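PDB 3O0F: putative metal-dependent phosphoesterase from Bifidobacterium adolescentis, which hydrolyses phosphate esters at a site of three metal ions where AMP can bind, and may act as a 5'-3' exonuclease on nucleic acids. Local coordinates for residues 16-21 with 201-206; 85-90 with 183-188; 214-219 with 246-251. All blocks are in the same frame, centred on the assembly; numbering follows the deposited sequence. Where two conformers were deposited one is given.

In the fold
The three contacts run from the metal centre to the outside of one distorted beta/alpha barrel of the PHP type. Contact 1 brings strand 15-19 and the loop after strand 198-201 to the iron ions; contact 2, nested within the chain loop that contact 1 closes, packs helix 185-194 on strand 83-90. Their centres lie about 12 Å apart, they share the sheet, and H86 and H203 bind the same iron. Contact 3 follows in series, joining helices 216-225 and 239-252, its centre about 17 Å from that of contact 1 and about 16 Å from that of contact 2. It lies farther out among the helices and touches contact 2, through L214 and V85, but not contact 1.

Contact 1: residues 16-21 with 201-206; sequences DIHCHT and AAHAGD. With FE (Fe (III) ion), chain E; FE (Fe (III) ion), chain D.
H18 meets A202 and H203 at the iron-binding end of the PHP barrel, where side chains from strand 15-19 and from the loop after strand 198-201 converge on two metal ions. Direct packing is slight. H18 CE1 lies 4.1 Å from H203 CD2, which sits at the edge of the H18 ring, near its plane, and the two side chains cross at about a right angle. The A202 methyl group adds an oblique approach, with CB 4.2 Å from H18 CE1.

Metal coordination does most of the joining. H18 NE2 binds one iron at 2.2 Å and H20 NE2 binds the same ion at 2.3 Å; E75 and D261 share it. H203 NE2 holds the second iron at 2.3 Å, together with H86 and the other carboxylate oxygen of E75. With CG of H18 anti to the backbone nitrogen (chi1 -162°), its imidazole extends from the strand toward the metals.

Hydrogen bonding sets the second shell. E231 receives H18 ND1 on one carboxylate oxygen and the backbone N of H203 on the other, so a single side chain positions both segments. Beyond H203 the loop closes a type I turn, D206 N bonding to H203 O.

Water 1 completes the bridge: its oxygen is 2.1 Å from the iron of H18 and H20 and 2.0 Å from the iron of H203. A solvent ligand shared by two ferric ions would be strongly polarised, consistent with the attacking nucleophile proposed for related metal-dependent phosphoesterases.

Contact 2: residues 85-90 with 183-188; sequences VHMLAF and PSTHEV. With FE (Fe (III) ion), chain D.
V85 and T185 mark the closest backbone approach between strand 83-90 and the first turn of helix 185-194, their CA atoms 7.3 Å apart. This is helix-on-sheet packing in the PHP barrel: the helix belongs to the outer layer, while the strand lies in the middle of the sheet. Extended geometry sends alternate side chains to opposite faces. V85 and M87 turn toward the helix; H86 turns away from it and binds an iron through ND1 at 2.4 Å, its ring also meeting that of H203.

The helix start is fixed locally. S184 is the N-cap, its OG accepting a bond from E187 N at 3.1 Å, and the backbone of V188 bonds back to S184 O. From this capped turn T185 and V188, three residues apart, both face the strand.

T185 divides its two branches between different tasks. Its CG2 packs against V85, 3.7 Å from CB and also close to both methyl groups, the side chains crossing at about a right angle. OG1, placed between the backbone N and carbonyl carbon (chi1 53°), is instead hydrogen-bonded to D80 OD2 on the adjoining strand 70-80. A buried hydroxyl is thereby satisfied while the methyl remains in the apolar interface, which M222 of helix 216-225 extends.

M87, modelled as selenomethionine, is the next residue of the strand to point at the helix. A bend at chi2 (-89°) turns its chain from a straight course and brings SE to 4.2 Å from T185 CG2. Lower on the same side chain, M87 CG rests 3.8 Å from V188 CG1.

Contact 3: residues 214-219 with 246-251; sequences LSDEQL and LTIAAR
I248 of helix 239-252 meets D216 and L219 on the first turn of helix 216-225, a helix-helix contact in the outer layer of the PHP barrel. The segments come closest at D216 and I248, whose CA atoms are 8.1 Å apart.

One methyl group carries the whole meeting. I248 CG1 lies anti to the carbonyl carbon (chi1 -67°), and the chain then runs nearly straight to place CD1 at the other helix. There it packs 3.8 Å from L219 CD1, the two side chains crossing at about a right angle. The same CD1 is 3.7 Å from D216 OD1, an apolar group laid beside a carboxylate oxygen. The polar need of that oxygen is met elsewhere, by a salt bridge to R244, which also donates to L214 O; this arginine belongs to the same helix as I248, so an ionic link between the two helices accompanies the apolar one.

The turn that presents D216 and L219 begins with a capping box. Q218 N donates to S215 OG at 3.2 Å, nearly straight at 166°. In return S215 N donates to Q218 OE1 at 2.9 Å, its nitrogen tilted 17° from the carbonyl plane. R212 also donates to OE1, so the amide oxygen is gripped from more than one residue.

The two helices flank strand 229-233 in the chain, and I248 reaches L230 of that strand as well as its helical neighbours. Nearby, L246 and A249 rest on V256 of strand 255-258, while L214 packs on V83 and V85 of strand 83-90.

Contact 1: residues 16-21 with 201-206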
loop_
_atom_site.group_PDB
_atom_site.type_symbol
_atom_site.label_atom_id
_atom_site.label_comp_id
_atom_site.label_asym_id
_atom_site.label_seq_id
_atom_site.Cartn_x
_atom_site.Cartn_y
_atom_site.Cartn_z
ATOM N N ASP A 16 13.320 2.240 1.410
ATOM C CA ASP A 16 12.080 2.365 0.654
ATOM C C ASP A 16 11.002 1.572 1.415
ATOM O O ASP A 16 11.027 0.333 1.412
ATOM C CB ASP A 16 12.255 1.815 -0.764
ATOM C CG ASP A 16 11.023 2.035 -1.638
ATOM O OD1 ASP A 16 9.976 2.415 -1.115
ATOM O OD2 ASP A 16 11.106 1.878 -2.866
ATOM N N ILE A 17 10.074 2.261 2.082
ATOM C CA ILE A 17 9.150 1.532 2.973
ATOM C C ILE A 17 7.753 1.296 2.386
ATOM O O ILE A 17 6.817 0.973 3.103
ATOM C CB ILE A 17 9.080 2.156 4.399
ATOM C CG1 ILE A 17 8.342 3.481 4.409
ATOM C CG2 ILE A 17 10.471 2.294 4.986
ATOM C CD1 ILE A 17 8.226 4.056 5.788
ATOM N N HIS A 18 7.623 1.475 1.073
ATOM C CA HIS A 18 6.340 1.339 0.391
ATOM C C HIS A 18 6.480 0.479 -0.884
ATOM O O HIS A 18 6.588 1.021 -1.986
ATOM C CB HIS A 18 5.852 2.728 0.038
ATOM C CG HIS A 18 4.398 2.805 -0.279
ATOM N ND1 HIS A 18 3.688 3.995 -0.215
ATOM C CD2 HIS A 18 3.525 1.856 -0.702
ATOM C CE1 HIS A 18 2.431 3.756 -0.554
ATOM N NE2 HIS A 18 2.310 2.471 -0.853
ATOM N N CYS A 19 6.484 -0.841 -0.726
ATOM C CA CYS A 19 6.760 -1.775 -1.835
ATOM C C CYS A 19 5.735 -2.914 -1.803
ATOM O O CYS A 19 5.449 -3.456 -0.729
ATOM C CB CYS A 19 8.167 -2.349 -1.747
ATOM S SG CYS A 19 9.464 -1.116 -1.590
ATOM N N HIS A 20 5.158 -3.219 -2.975
ATOM C CA HIS A 20 4.154 -4.264 -3.158
ATOM C C HIS A 20 4.715 -5.476 -3.918
ATOM O O HIS A 20 5.607 -5.326 -4.750
ATOM C CB HIS A 20 2.970 -3.681 -3.923
ATOM C CG HIS A 20 2.274 -2.588 -3.189
ATOM N ND1 HIS A 20 1.152 -2.796 -2.441
ATOM C CD2 HIS A 20 2.560 -1.268 -3.074
ATOM C CE1 HIS A 20 0.773 -1.662 -1.885
ATOM N NE2 HIS A 20 1.618 -0.724 -2.240
ATOM N N THR A 21 4.137 -6.655 -3.660
ATOM C CA THR A 21 4.590 -7.903 -4.211
ATOM C C THR A 21 3.416 -8.666 -4.785
ATOM O O THR A 21 2.287 -8.205 -4.744
ATOM C CB THR A 21 5.291 -8.784 -3.114
ATOM O OG1 THR A 21 4.310 -9.387 -2.249
ATOM C CG2 THR A 21 6.344 -7.934 -2.311
ATOM N N ALA A 201 -0.284 7.998 7.080
ATOM C CA ALA A 201 -1.198 8.265 5.962
ATOM C C ALA A 201 -0.361 8.254 4.644
ATOM O O ALA A 201 0.618 8.980 4.517
ATOM C CB ALA A 201 -1.931 9.642 6.167
ATOM N N ALA A 202 -0.728 7.365 3.719
ATOM C CA ALA A 202 -0.026 7.174 2.428
ATOM C C ALA A 202 -0.467 8.227 1.376
ATOM O O ALA A 202 -1.629 8.604 1.337
ATOM C CB ALA A 202 -0.287 5.765 1.873
ATOM N N HIS A 203 0.497 8.709 0.594
ATOM C CA HIS A 203 0.343 9.693 -0.521
ATOM C C HIS A 203 -0.884 10.625 -0.333
ATOM O O HIS A 203 -1.808 10.646 -1.158
ATOM C CB HIS A 203 0.284 8.927 -1.872
ATOM C CG HIS A 203 -0.618 7.723 -1.853
ATOM N ND1 HIS A 203 -1.996 7.824 -1.750
ATOM C CD2 HIS A 203 -0.347 6.394 -1.915
ATOM C CE1 HIS A 203 -2.533 6.612 -1.738
ATOM N NE2 HIS A 203 -1.554 5.728 -1.830
ATOM N N ALA A 204 -0.901 11.394 0.752
ATOM C CA ALA A 204 -2.144 12.046 1.152
ATOM C C ALA A 204 -2.428 13.291 0.320
ATOM O O ALA A 204 -3.532 13.865 0.427
ATOM C CB ALA A 204 -2.148 12.387 2.658
ATOM N N GLY A 205 -1.439 13.721 -0.472
ATOM C CA GLY A 205 -1.610 14.846 -1.385
ATOM C C GLY A 205 -1.884 14.480 -2.829
ATOM O O GLY A 205 -1.776 15.345 -3.717
ATOM N N ASP A 206 -2.254 13.222 -3.082
ATOM C CA ASP A 206 -2.352 12.699 -4.447
ATOM C C ASP A 206 -3.793 12.853 -5.017
ATOM O O ASP A 206 -4.719 12.226 -4.529
ATOM C CB ASP A 206 -1.868 11.233 -4.454
ATOM C CG ASP A 206 -1.838 10.613 -5.837
ATOM O OD1 ASP A 206 -2.199 11.270 -6.838
ATOM O OD2 ASP A 206 -1.432 9.436 -5.916
HETATM FE FE FE E . 0.928 1.467 -2.253
HETATM FE FE FE D . -1.885 3.473 -2.080
HETATM O O HOH W 1 0.079 3.355 -2.478
#

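Contact 2: residues 85-90 with 183-188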
loop_
_atom_site.group_PDB
_atom_site.type_symbol
_atom_site.label_atom_id
_atom_site.label_comp_id
_atom_site.label_asym_id
_atom_site.label_seq_id
_atom_site.Cartn_x
_atom_site.Cartn_y
_atom_site.Cartn_z
ATOM N N VAL A 85 -8.625 6.623 1.425
ATOM C CA VAL A 85 -7.386 6.851 2.168
ATOM C C VAL A 85 -6.675 5.500 2.297
ATOM O O VAL A 85 -7.284 4.504 2.685
ATOM C CB VAL A 85 -7.644 7.375 3.607
ATOM C CG1 VAL A 85 -6.320 7.629 4.344
ATOM C CG2 VAL A 85 -8.505 8.647 3.614
ATOM N N HIS A 86 -5.398 5.475 1.966
ATOM C CA HIS A 86 -4.562 4.325 2.197
ATOM C C HIS A 86 -3.643 4.623 3.391
ATOM O O HIS A 86 -3.036 5.702 3.472
ATOM C CB HIS A 86 -3.777 4.023 0.914
ATOM C CG HIS A 86 -4.622 3.416 -0.173
ATOM N ND1 HIS A 86 -4.088 2.811 -1.288
ATOM C CD2 HIS A 86 -5.967 3.282 -0.286
ATOM C CE1 HIS A 86 -5.063 2.356 -2.056
ATOM N NE2 HIS A 86 -6.214 2.626 -1.469
HETATM N N MSE A 87 -3.599 3.673 4.323
HETATM C CA MSE A 87 -2.837 3.799 5.556
HETATM C C MSE A 87 -1.736 2.753 5.535
HETATM O O MSE A 87 -2.018 1.574 5.396
HETATM C CB MSE A 87 -3.717 3.479 6.744
HETATM C CG MSE A 87 -5.026 4.287 6.756
HETATM SE SE MSE A 87 -4.904 5.979 7.673
HETATM C CE MSE A 87 -3.003 6.264 7.903
ATOM N N LEU A 88 -0.508 3.173 5.764
ATOM C CA LEU A 88 0.615 2.262 5.904
ATOM C C LEU A 88 0.749 1.942 7.406
ATOM O O LEU A 88 0.759 2.862 8.236
ATOM C CB LEU A 88 1.880 2.951 5.383
ATOM C CG LEU A 88 1.988 3.238 3.888
ATOM C CD1 LEU A 88 3.171 4.155 3.639
ATOM C CD2 LEU A 88 2.121 1.985 3.031
ATOM N N ALA A 89 0.833 0.650 7.719
ATOM C CA ALA A 89 0.889 0.130 9.090
ATOM C C ALA A 89 2.133 -0.695 9.209
ATOM O O ALA A 89 2.329 -1.624 8.438
ATOM C CB ALA A 89 -0.307 -0.737 9.383
ATOM N N PHE A 90 3.011 -0.326 10.125
ATOM C CA PHE A 90 4.274 -1.044 10.256
ATOM C C PHE A 90 4.440 -1.614 11.672
ATOM O O PHE A 90 4.011 -0.997 12.669
ATOM C CB PHE A 90 5.451 -0.108 10.007
ATOM C CG PHE A 90 5.483 0.468 8.623
ATOM C CD1 PHE A 90 5.894 -0.315 7.546
ATOM C CD2 PHE A 90 5.094 1.771 8.403
ATOM C CE1 PHE A 90 5.883 0.213 6.242
ATOM C CE2 PHE A 90 5.131 2.325 7.122
ATOM C CZ PHE A 90 5.515 1.533 6.051
ATOM N N PRO A 183 -13.108 -0.111 5.844
ATOM C CA PRO A 183 -13.245 0.447 7.195
ATOM C C PRO A 183 -12.916 1.953 7.214
ATOM O O PRO A 183 -12.258 2.468 6.287
ATOM C CB PRO A 183 -12.223 -0.350 8.011
ATOM C CG PRO A 183 -11.186 -0.789 7.014
ATOM C CD PRO A 183 -11.970 -1.041 5.734
ATOM N N SER A 184 -13.351 2.652 8.246
ATOM C CA SER A 184 -12.988 4.051 8.382
ATOM C C SER A 184 -11.533 4.190 8.848
ATOM O O SER A 184 -10.953 3.272 9.447
ATOM C CB SER A 184 -13.887 4.751 9.378
ATOM O OG SER A 184 -13.563 4.279 10.680
ATOM N N THR A 185 -10.955 5.344 8.554
ATOM C CA THR A 185 -9.620 5.694 9.046
ATOM C C THR A 185 -9.569 5.665 10.581
ATOM O O THR A 185 -8.577 5.229 11.120
ATOM C CB THR A 185 -9.163 7.063 8.553
ATOM O OG1 THR A 185 -10.152 8.046 8.872
ATOM C CG2 THR A 185 -8.930 7.029 7.027
ATOM N N HIS A 186 -10.638 6.067 11.260
ATOM C CA HIS A 186 -10.647 6.026 12.728
ATOM C C HIS A 186 -10.570 4.590 13.259
ATOM O O HIS A 186 -9.894 4.328 14.259
ATOM C CB HIS A 186 -11.887 6.719 13.289
ATOM C CG HIS A 186 -12.196 8.022 12.616
ATOM N ND1 HIS A 186 -11.285 9.057 12.551
ATOM C CD2 HIS A 186 -13.308 8.453 11.975
ATOM C CE1 HIS A 186 -11.822 10.069 11.889
ATOM N NE2 HIS A 186 -13.048 9.726 11.526
ATOM N N GLU A 187 -11.252 3.674 12.584
ATOM C CA GLU A 187 -11.197 2.277 12.950
ATOM C C GLU A 187 -9.836 1.695 12.639
ATOM O O GLU A 187 -9.278 0.984 13.471
ATOM C CB GLU A 187 -12.248 1.405 12.248
ATOM C CG GLU A 187 -12.100 -0.027 12.782
ATOM C CD GLU A 187 -13.019 -1.071 12.208
ATOM O OE1 GLU A 187 -13.706 -0.803 11.192
ATOM O OE2 GLU A 187 -13.032 -2.176 12.814
ATOM N N VAL A 188 -9.306 1.971 11.460
ATOM C CA VAL A 188 -7.955 1.478 11.085
ATOM C C VAL A 188 -6.885 1.969 12.060
ATOM O O VAL A 188 -6.063 1.177 12.561
ATOM C CB VAL A 188 -7.624 1.847 9.634
ATOM C CG1 VAL A 188 -6.096 1.648 9.329
ATOM C CG2 VAL A 188 -8.521 0.999 8.666
HETATM FE FE FE D . -1.885 3.473 -2.080
HETATM O O HOH W 1 0.079 3.355 -2.478
#

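Contact 3: residues 214-219 with 246-251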
loop_
_atom_site.group_PDB
_atom_site.type_symbol
_atom_site.label_atom_id
_atom_site.label_comp_id
_atom_site.label_asym_id
_atom_site.label_seq_id
_atom_site.Cartn_x
_atom_site.Cartn_y
_atom_site.Cartn_z
ATOM N N LEU A 214 -7.872 14.755 1.565
ATOM C CA LEU A 214 -8.114 14.964 2.982
ATOM C C LEU A 214 -7.846 16.402 3.336
ATOM O O LEU A 214 -6.829 16.999 2.901
ATOM C CB LEU A 214 -7.189 14.079 3.839
ATOM C CG LEU A 214 -7.496 12.591 3.827
ATOM C CD1 LEU A 214 -6.360 11.840 4.541
ATOM C CD2 LEU A 214 -8.858 12.295 4.459
ATOM N N SER A 215 -8.739 16.962 4.143
ATOM C CA SER A 215 -8.546 18.294 4.636
ATOM C C SER A 215 -7.677 18.291 5.899
ATOM O O SER A 215 -7.459 17.258 6.523
ATOM C CB SER A 215 -9.880 18.893 4.960
ATOM O OG SER A 215 -10.415 18.241 6.075
ATOM N N ASP A 216 -7.214 19.468 6.295
ATOM C CA ASP A 216 -6.478 19.629 7.557
ATOM C C ASP A 216 -7.274 19.128 8.761
ATOM O O ASP A 216 -6.690 18.553 9.681
ATOM C CB ASP A 216 -6.128 21.099 7.829
ATOM C CG ASP A 216 -5.130 21.691 6.790
ATOM O OD1 ASP A 216 -4.724 20.968 5.861
ATOM O OD2 ASP A 216 -4.734 22.874 6.929
ATOM N N GLU A 217 -8.572 19.422 8.785
ATOM C CA GLU A 217 -9.467 18.958 9.861
ATOM C C GLU A 217 -9.525 17.427 9.937
ATOM O O GLU A 217 -9.456 16.875 11.021
ATOM C CB GLU A 217 -10.898 19.579 9.754
ATOM C CG GLU A 217 -10.904 21.091 10.077
ATOM C CD GLU A 217 -12.258 21.740 10.554
ATOM O OE1 GLU A 217 -13.162 22.053 9.725
ATOM O OE2 GLU A 217 -12.356 22.029 11.773
ATOM N N GLN A 218 -9.630 16.745 8.799
ATOM C CA GLN A 218 -9.631 15.276 8.791
ATOM C C GLN A 218 -8.282 14.739 9.248
ATOM O O GLN A 218 -8.223 13.722 9.947
ATOM C CB GLN A 218 -9.982 14.699 7.420
ATOM C CG GLN A 218 -11.403 15.058 6.911
ATOM C CD GLN A 218 -11.611 14.621 5.479
ATOM O OE1 GLN A 218 -11.083 15.244 4.545
ATOM N NE2 GLN A 218 -12.412 13.542 5.278
ATOM N N LEU A 219 -7.194 15.407 8.855
ATOM C CA LEU A 219 -5.883 15.009 9.317
ATOM C C LEU A 219 -5.761 15.222 10.813
ATOM O O LEU A 219 -5.187 14.372 11.489
ATOM C CB LEU A 219 -4.736 15.711 8.555
ATOM C CG LEU A 219 -4.532 15.190 7.118
ATOM C CD1 LEU A 219 -3.521 16.016 6.343
ATOM C CD2 LEU A 219 -4.124 13.706 7.131
ATOM N N LEU A 246 4.434 18.714 5.231
ATOM C CA LEU A 246 5.621 18.911 6.072
ATOM C C LEU A 246 5.297 19.885 7.214
ATOM O O LEU A 246 5.781 19.724 8.323
ATOM C CB LEU A 246 6.790 19.467 5.251
ATOM C CG LEU A 246 7.502 18.502 4.305
ATOM C CD1 LEU A 246 8.445 19.277 3.396
ATOM C CD2 LEU A 246 8.209 17.349 5.075
ATOM N N THR A 247 4.487 20.895 6.918
ATOM C CA THR A 247 4.089 21.850 7.900
ATOM C C THR A 247 3.218 21.224 8.959
ATOM O O THR A 247 3.416 21.489 10.145
ATOM C CB THR A 247 3.380 23.060 7.244
ATOM O OG1 THR A 247 4.306 23.677 6.351
ATOM C CG2 THR A 247 2.910 24.076 8.301
ATOM N N ILE A 248 2.233 20.421 8.540
ATOM C CA ILE A 248 1.390 19.711 9.472
ATOM C C ILE A 248 2.218 18.754 10.345
ATOM O O ILE A 248 2.052 18.722 11.573
ATOM C CB ILE A 248 0.262 18.933 8.758
ATOM C CG1 ILE A 248 -0.740 19.931 8.113
ATOM C CG2 ILE A 248 -0.407 17.938 9.751
ATOM C CD1 ILE A 248 -1.644 19.298 7.054
ATOM N N ALA A 249 3.128 18.012 9.713
ATOM C CA ALA A 249 4.020 17.121 10.434
ATOM C C ALA A 249 4.919 17.875 11.452
ATOM O O ALA A 249 5.056 17.443 12.600
ATOM C CB ALA A 249 4.848 16.230 9.440
ATOM N N ALA A 250 5.488 19.014 11.066
ATOM C CA ALA A 250 6.327 19.787 11.999
ATOM C C ALA A 250 5.497 20.274 13.180
ATOM O O ALA A 250 5.939 20.163 14.311
ATOM C CB ALA A 250 6.981 20.970 11.315
ATOM N N ARG A 251 4.281 20.754 12.925
ATOM C CA ARG A 251 3.426 21.302 13.983
ATOM C C ARG A 251 2.990 20.260 15.012
ATOM O O ARG A 251 2.762 20.600 16.150
ATOM C CB ARG A 251 2.168 21.990 13.396
ATOM C CG ARG A 251 1.418 22.938 14.368
#